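Local atomic coordinates of choline dehydrogenase and related flavoproteins (Aspergillus oryzae, PDB entry 3Q9T), a protein that is a formate oxidase of the glucose-methanol-choline oxidoreductase family, a flavoenzyme that carries 8-formyl-FAD at its catalytic site. Residues A[528-542]-A[561-573]. Residues are numbered along the deposited sequence; the frame is centred on the assembly and turned at random.
Sequences PKLKVHGIKKLRVAD and VGEKCADMIKAEH. With FAY ([(2R,3S,4R,5R)-5-(6-amino-9H-purin-9-yl)-3,4-dihydroxytetrahydrofuran-2-yl]methyl (2R,3S,4S)-5-(8-formyl-7-methyl-2,4-dioxo-3,4-dihydrobenzo[g]pteridin-10(2H)-yl)-2,3,4-trihydroxypentyl dihydrogen diphosphate), chain D.
Arg539, on 538-540, an edge strand of the parallel Rossmann-type sheet, lies against Met568, Ile569 and Glu572 of the C-terminal helix 555-572, which runs nearly antiparallel to the strand (157°). Its CB leaves the strand toward the helix, and CD already rests on Ile569, 3.5 Å from CG1. A bend at chi3 (122°) turns the guanidinium so that this same CG1 lies over one face and Lys531 CE over the opposite one, each offset toward the rim. NE and NH2 both grip Lys529 O side-on, NE at 2.9 Å and nearly in line with the C=O bond, NH2 on a lone pair. NH2 also donates to a water that bridges to Glu572 OE2. NH1 pairs with Glu261 and, at long range, with Glu572 OE2. Arginine suits the place: flat faces for aliphatic neighbours, a rim for several acceptors.

Lys531 and Glu572, long and oppositely charged, meet at the rim in a salt bridge, NZ 3.1 Å from OE2 on its syn lone pair, with a weak bond to OE1. Toward the cofactor the contact turns largely apolar: flexible Met568 and branched Leu530 interlock, small Ala541 brings CB within 3.7 Å of Cys565 SG, and Val561 CG1 packs near Asp542 N. Asp542 CB approaches FAY O2P at 3.2 Å. The Lys531-Glu572-Arg539 network, with its water, probably helps fasten the helix's last turn, while apolar packing holds earlier turns against the strand.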
loop_
_atom_site.group_PDB
_atom_site.type_symbol
_atom_site.label_atom_id
_atom_site.label_comp_id
_atom_site.label_asym_id
_atom_site.label_seq_id
_atom_site.Cartn_x
_atom_site.Cartn_y
_atom_site.Cartn_z
ATOM N N PRO A 528 27.044 20.017 17.269
ATOM C CA PRO A 528 27.735 18.887 17.896
ATOM C C PRO A 528 27.411 18.669 19.377
ATOM O O PRO A 528 27.657 17.577 19.878
ATOM C CB PRO A 528 29.213 19.232 17.694
ATOM C CG PRO A 528 29.224 19.982 16.408
ATOM C CD PRO A 528 27.966 20.849 16.477
ATOM N N LYS A 529 26.879 19.672 20.069
ATOM C CA LYS A 529 26.474 19.474 21.454
ATOM C C LYS A 529 24.988 19.151 21.513
ATOM O O LYS A 529 24.366 19.228 22.567
ATOM C CB LYS A 529 26.803 20.696 22.306
ATOM C CG LYS A 529 28.260 21.161 22.170
ATOM C CD LYS A 529 29.256 20.058 22.517
ATOM C CE LYS A 529 30.680 20.570 22.399
ATOM N NZ LYS A 529 31.633 19.558 22.907
ATOM N N LEU A 530 24.433 18.806 20.353
ATOM C CA LEU A 530 23.055 18.356 20.251
ATOM C C LEU A 530 22.090 19.478 20.595
ATOM O O LEU A 530 20.928 19.227 20.900
ATOM C CB LEU A 530 22.803 17.131 21.141
ATOM C CG LEU A 530 23.599 15.882 20.752
ATOM C CD1 LEU A 530 23.227 14.723 21.651
ATOM C CD2 LEU A 530 23.364 15.528 19.274
ATOM N N LYS A 531 22.576 20.713 20.533
ATOM C CA LYS A 531 21.711 21.885 20.689
ATOM C C LYS A 531 21.032 22.229 19.365
ATOM O O LYS A 531 21.684 22.232 18.316
ATOM C CB LYS A 531 22.514 23.097 21.169
ATOM C CG LYS A 531 23.116 22.926 22.549
ATOM C CD LYS A 531 23.951 24.132 22.908
ATOM C CE LYS A 531 24.420 24.051 24.331
ATOM N NZ LYS A 531 24.844 25.393 24.776
ATOM N N VAL A 532 19.731 22.522 19.418
ATOM C CA VAL A 532 18.983 22.912 18.220
ATOM C C VAL A 532 19.518 24.237 17.635
ATOM O O VAL A 532 19.504 25.275 18.305
ATOM C CB VAL A 532 17.455 22.994 18.507
ATOM C CG1 VAL A 532 16.684 23.463 17.276
ATOM C CG2 VAL A 532 16.926 21.653 18.962
ATOM N N HIS A 533 20.022 24.196 16.403
ATOM C CA HIS A 533 20.501 25.417 15.747
ATOM C C HIS A 533 19.413 26.488 15.840
ATOM O O HIS A 533 18.261 26.263 15.448
ATOM C CB HIS A 533 20.832 25.182 14.266
ATOM C CG HIS A 533 21.959 24.224 14.022
ATOM N ND1 HIS A 533 23.260 24.478 14.412
ATOM C CD2 HIS A 533 21.987 23.028 13.386
ATOM C CE1 HIS A 533 24.031 23.466 14.054
ATOM N NE2 HIS A 533 23.284 22.573 13.429
ATOM N N GLY A 534 19.770 27.652 16.367
ATOM C CA GLY A 534 18.845 28.762 16.428
ATOM C C GLY A 534 18.127 28.923 17.752
ATOM O O GLY A 534 17.484 29.941 17.985
ATOM N N ILE A 535 18.229 27.927 18.624
ATOM C CA ILE A 535 17.475 27.952 19.876
ATOM C C ILE A 535 18.367 27.660 21.080
ATOM O O ILE A 535 19.198 26.770 21.034
ATOM C CB ILE A 535 16.314 26.947 19.842
ATOM C CG1 ILE A 535 15.368 27.249 18.675
ATOM C CG2 ILE A 535 15.511 26.996 21.141
ATOM C CD1 ILE A 535 14.457 28.442 18.904
ATOM N N LYS A 536 18.203 28.417 22.158
ATOM C CA LYS A 536 18.948 28.136 23.381
ATOM C C LYS A 536 18.122 27.270 24.327
ATOM O O LYS A 536 16.892 27.299 24.293
ATOM C CB LYS A 536 19.324 29.434 24.089
ATOM C CG LYS A 536 20.052 30.460 23.234
ATOM C CD LYS A 536 20.156 31.769 24.024
ATOM C CE LYS A 536 20.572 32.950 23.161
ATOM N NZ LYS A 536 20.463 34.234 23.926
ATOM N N LYS A 537 18.809 26.511 25.171
ATOM C CA LYS A 537 18.179 25.672 26.193
ATOM C C LYS A 537 17.340 24.514 25.628
ATOM O O LYS A 537 16.438 24.012 26.301
ATOM C CB LYS A 537 17.328 26.525 27.145
ATOM C CG LYS A 537 18.109 27.571 27.941
ATOM C CD LYS A 537 17.223 28.165 29.045
ATOM C CE LYS A 537 18.010 28.937 30.097
ATOM N NZ LYS A 537 18.415 30.292 29.627
ATOM N N LEU A 538 17.629 24.104 24.395
ATOM C CA LEU A 538 16.891 23.024 23.745
ATOM C C LEU A 538 17.846 22.060 23.064
ATOM O O LEU A 538 18.607 22.451 22.186
ATOM C CB LEU A 538 15.920 23.568 22.679
ATOM C CG LEU A 538 15.098 22.496 21.942
ATOM C CD1 LEU A 538 14.370 21.599 22.945
ATOM C CD2 LEU A 538 14.110 23.094 20.936
ATOM N N ARG A 539 17.788 20.791 23.452
ATOM C CA ARG A 539 18.631 19.780 22.833
ATOM C C ARG A 539 17.762 18.625 22.357
ATOM O O ARG A 539 16.634 18.462 22.820
ATOM C CB ARG A 539 19.692 19.287 23.824
ATOM C CG ARG A 539 20.760 20.324 24.142
ATOM C CD ARG A 539 21.565 19.936 25.366
ATOM N NE ARG A 539 22.980 19.833 25.059
ATOM C CZ ARG A 539 23.963 20.451 25.714
ATOM N NH1 ARG A 539 23.726 21.243 26.759
ATOM N NH2 ARG A 539 25.200 20.254 25.306
ATOM N N VAL A 540 18.285 17.844 21.421
ATOM C CA VAL A 540 17.613 16.634 20.977
ATOM C C VAL A 540 18.502 15.452 21.280
ATOM O O VAL A 540 19.692 15.469 20.950
ATOM C CB VAL A 540 17.324 16.655 19.470
ATOM C CG1 VAL A 540 16.704 15.332 19.038
ATOM C CG2 VAL A 540 16.408 17.815 19.138
ATOM N N ALA A 541 17.931 14.442 21.937
ATOM C CA ALA A 541 18.654 13.211 22.199
ATOM C C ALA A 541 17.751 12.031 21.860
ATOM O O ALA A 541 16.838 11.695 22.613
ATOM C CB ALA A 541 19.171 13.155 23.660
ATOM N N ASP A 542 17.997 11.451 20.682
ATOM C CA ASP A 542 17.282 10.282 20.182
ATOM C C ASP A 542 17.768 9.963 18.762
ATOM O O ASP A 542 18.674 10.639 18.238
ATOM C CB ASP A 542 15.749 10.466 20.249
ATOM C CG ASP A 542 15.235 11.552 19.322
ATOM O OD1 ASP A 542 15.848 11.764 18.259
ATOM O OD2 ASP A 542 14.206 12.197 19.652
ATOM N N VAL A 561 23.997 7.854 22.086
ATOM C CA VAL A 561 23.633 9.247 21.865
ATOM C C VAL A 561 23.142 9.906 23.164
ATOM O O VAL A 561 23.532 11.033 23.491
ATOM C CB VAL A 561 22.570 9.396 20.753
ATOM C CG1 VAL A 561 21.810 10.702 20.925
ATOM C CG2 VAL A 561 23.235 9.311 19.354
ATOM N N GLY A 562 22.301 9.187 23.899
ATOM C CA GLY A 562 21.803 9.661 25.172
ATOM C C GLY A 562 22.900 9.833 26.209
ATOM O O GLY A 562 22.879 10.799 26.968
ATOM N N GLU A 563 23.864 8.911 26.242
ATOM C CA GLU A 563 24.921 8.959 27.245
ATOM C C GLU A 563 25.794 10.179 26.976
ATOM O O GLU A 563 26.125 10.930 27.894
ATOM C CB GLU A 563 25.765 7.674 27.239
ATOM C CG GLU A 563 25.040 6.405 27.649
ATOM C CD GLU A 563 24.887 6.238 29.153
ATOM O OE1 GLU A 563 25.073 7.214 29.906
ATOM O OE2 GLU A 563 24.578 5.109 29.591
ATOM N N LYS A 564 26.142 10.392 25.712
ATOM C CA LYS A 564 26.965 11.535 25.346
ATOM C C LYS A 564 26.213 12.830 25.624
ATOM O O LYS A 564 26.763 13.765 26.198
ATOM C CB LYS A 564 27.416 11.459 23.885
ATOM C CG LYS A 564 28.311 12.636 23.436
ATOM C CD LYS A 564 28.952 12.370 22.067
ATOM C CE LYS A 564 29.840 13.519 21.601
ATOM N NZ LYS A 564 30.767 13.988 22.675
ATOM N N CYS A 565 24.947 12.882 25.236
ATOM C CA CYS A 565 24.154 14.075 25.483
ATOM C C CYS A 565 24.209 14.498 26.946
ATOM O O CYS A 565 24.443 15.664 27.252
ATOM C CB CYS A 565 22.691 13.857 25.091
ATOM S SG CYS A 565 21.716 15.363 25.278
ATOM N N ALA A 566 23.968 13.547 27.840
ATOM C CA ALA A 566 24.001 13.804 29.275
ATOM C C ALA A 566 25.388 14.319 29.716
ATOM O O ALA A 566 25.495 15.313 30.441
ATOM C CB ALA A 566 23.607 12.530 30.048
ATOM N N ASP A 567 26.445 13.655 29.259
ATOM C CA ASP A 567 27.801 14.120 29.543
ATOM C C ASP A 567 27.983 15.575 29.123
ATOM O O ASP A 567 28.451 16.390 29.915
ATOM C CB ASP A 567 28.858 13.233 28.874
ATOM C CG ASP A 567 29.477 12.218 29.840
ATOM O OD1 ASP A 567 28.923 12.040 30.950
ATOM O OD2 ASP A 567 30.507 11.585 29.476
ATOM N N MET A 568 27.594 15.908 27.889
ATOM C CA MET A 568 27.756 17.276 27.373
ATOM C C MET A 568 26.935 18.320 28.151
ATOM O O MET A 568 27.387 19.456 28.336
ATOM C CB MET A 568 27.462 17.335 25.875
ATOM C CG MET A 568 28.381 16.418 25.030
ATOM S SD MET A 568 28.246 16.698 23.247
ATOM C CE MET A 568 26.550 16.159 22.983
ATOM N N ILE A 569 25.747 17.933 28.619
ATOM C CA ILE A 569 24.933 18.826 29.446
ATOM C C ILE A 569 25.612 19.054 30.807
ATOM O O ILE A 569 25.669 20.178 31.304
ATOM C CB ILE A 569 23.499 18.290 29.635
ATOM C CG1 ILE A 569 22.712 18.412 28.328
ATOM C CG2 ILE A 569 22.757 19.052 30.742
ATOM C CD1 ILE A 569 21.369 17.721 28.376
ATOM N N LYS A 570 26.142 17.990 31.396
ATOM C CA LYS A 570 26.818 18.100 32.687
ATOM C C LYS A 570 28.038 18.998 32.596
ATOM O O LYS A 570 28.314 19.762 33.517
ATOM C CB LYS A 570 27.229 16.733 33.221
ATOM C CG LYS A 570 26.065 15.865 33.679
ATOM C CD LYS A 570 26.568 14.583 34.348
ATOM C CE LYS A 570 25.420 13.630 34.639
ATOM N NZ LYS A 570 25.900 12.339 35.206
ATOM N N ALA A 571 28.766 18.901 31.487
ATOM C CA ALA A 571 29.964 19.705 31.307
ATOM C C ALA A 571 29.600 21.178 31.248
ATOM O O ALA A 571 30.380 22.046 31.652
ATOM C CB ALA A 571 30.711 19.287 30.051
ATOM N N GLU A 572 28.411 21.462 30.737
ATOM C CA GLU A 572 27.966 22.834 30.613
ATOM C C GLU A 572 27.531 23.434 31.947
ATOM O O GLU A 572 27.837 24.586 32.231
ATOM C CB GLU A 572 26.837 22.939 29.601
ATOM C CG GLU A 572 26.224 24.315 29.556
ATOM C CD GLU A 572 25.751 24.666 28.175
ATOM O OE1 GLU A 572 24.858 25.528 28.054
ATOM O OE2 GLU A 572 26.285 24.073 27.215
ATOM N N HIS A 573 26.826 22.657 32.764
ATOM C CA HIS A 573 26.332 23.168 34.045
ATOM C C HIS A 573 27.256 22.840 35.229
ATOM O O HIS A 573 26.930 22.035 36.114
ATOM C CB HIS A 573 24.897 22.701 34.277
ATOM C CG HIS A 573 23.964 23.130 33.191
ATOM N ND1 HIS A 573 23.242 24.301 33.252
ATOM C CD2 HIS A 573 23.673 22.569 31.994
ATOM C CE1 HIS A 573 22.536 24.437 32.143
ATOM N NE2 HIS A 573 22.776 23.396 31.366
HETATM P P FAY D . 14.495 6.592 20.557
HETATM N N1 FAY D . 17.242 -1.820 17.578
HETATM C C2 FAY D . 18.179 -2.747 18.030
HETATM O O2 FAY D . 19.300 -2.377 18.361
HETATM N N3 FAY D . 17.748 -3.947 18.554
HETATM C C4 FAY D . 16.552 -4.462 18.121
HETATM O O4 FAY D . 16.489 -5.693 17.940
HETATM N N5 FAY D . 14.382 -4.026 17.227
HETATM C C6 FAY D . 12.096 -3.611 16.881
HETATM C C7 FAY D . 11.016 -2.749 16.795
HETATM C C8 FAY D . 11.228 -1.370 16.890
HETATM O O8 FAY D . 10.173 0.688 17.267
HETATM C C9 FAY D . 12.508 -0.887 17.194
HETATM P PA FAY D . 11.827 5.980 21.274
HETATM C "C1'" FAY D . 15.206 0.231 17.523
HETATM C C10 FAY D . 15.942 -2.208 17.354
HETATM N N10 FAY D . 14.921 -1.255 17.293
HETATM N N1A FAY D . 3.833 13.139 23.379
HETATM O O1A FAY D . 10.661 5.567 20.439
HETATM C C1B FAY D . 7.351 9.241 23.325
HETATM O O1P FAY D . 14.882 7.084 21.931
HETATM C "C2'" FAY D . 15.249 0.584 19.028
HETATM O "O2'" FAY D . 14.171 -0.037 19.631
HETATM C C2A FAY D . 4.379 12.481 24.465
HETATM O O2A FAY D . 12.474 4.852 22.019
HETATM C C2B FAY D . 7.133 7.813 22.858
HETATM O O2B FAY D . 6.015 7.191 23.465
HETATM O O2P FAY D . 15.132 7.443 19.473
HETATM C "C3'" FAY D . 15.338 2.059 19.542
HETATM O "O3'" FAY D . 14.551 2.359 20.692
HETATM N N3A FAY D . 5.301 11.463 24.278
HETATM C C3B FAY D . 8.426 7.158 23.292
HETATM O O3B FAY D . 8.320 6.814 24.652
HETATM O O3P FAY D . 12.901 6.723 20.360
HETATM C "C4'" FAY D . 15.049 3.126 18.515
HETATM O "O4'" FAY D . 15.850 2.798 17.383
HETATM C C4A FAY D . 5.673 11.117 23.020
HETATM C C4B FAY D . 9.441 8.270 23.197
HETATM O O4B FAY D . 8.715 9.482 23.089
HETATM C C4X FAY D . 15.647 -3.575 17.510
HETATM C "C5'" FAY D . 15.374 4.532 19.074
HETATM O "O5'" FAY D . 14.811 5.003 20.307
HETATM C C5A FAY D . 5.141 11.776 21.915
HETATM C C5B FAY D . 10.365 8.075 22.011
HETATM O O5B FAY D . 11.298 7.079 22.350
HETATM C C5X FAY D . 13.391 -3.107 16.963
HETATM C C6A FAY D . 4.207 12.794 22.092
HETATM N N6A FAY D . 3.620 13.360 21.027
HETATM N N7A FAY D . 5.688 11.235 20.806
HETATM C C7M FAY D . 9.675 -3.326 16.411
HETATM C C8A FAY D . 6.555 10.267 21.168
HETATM C C8M FAY D . 10.057 -0.515 17.186
HETATM C C9A FAY D . 13.612 -1.737 17.186
HETATM N N9A FAY D . 6.550 10.180 22.530
HETATM O O HOH W 1 27.246 22.036 25.659
#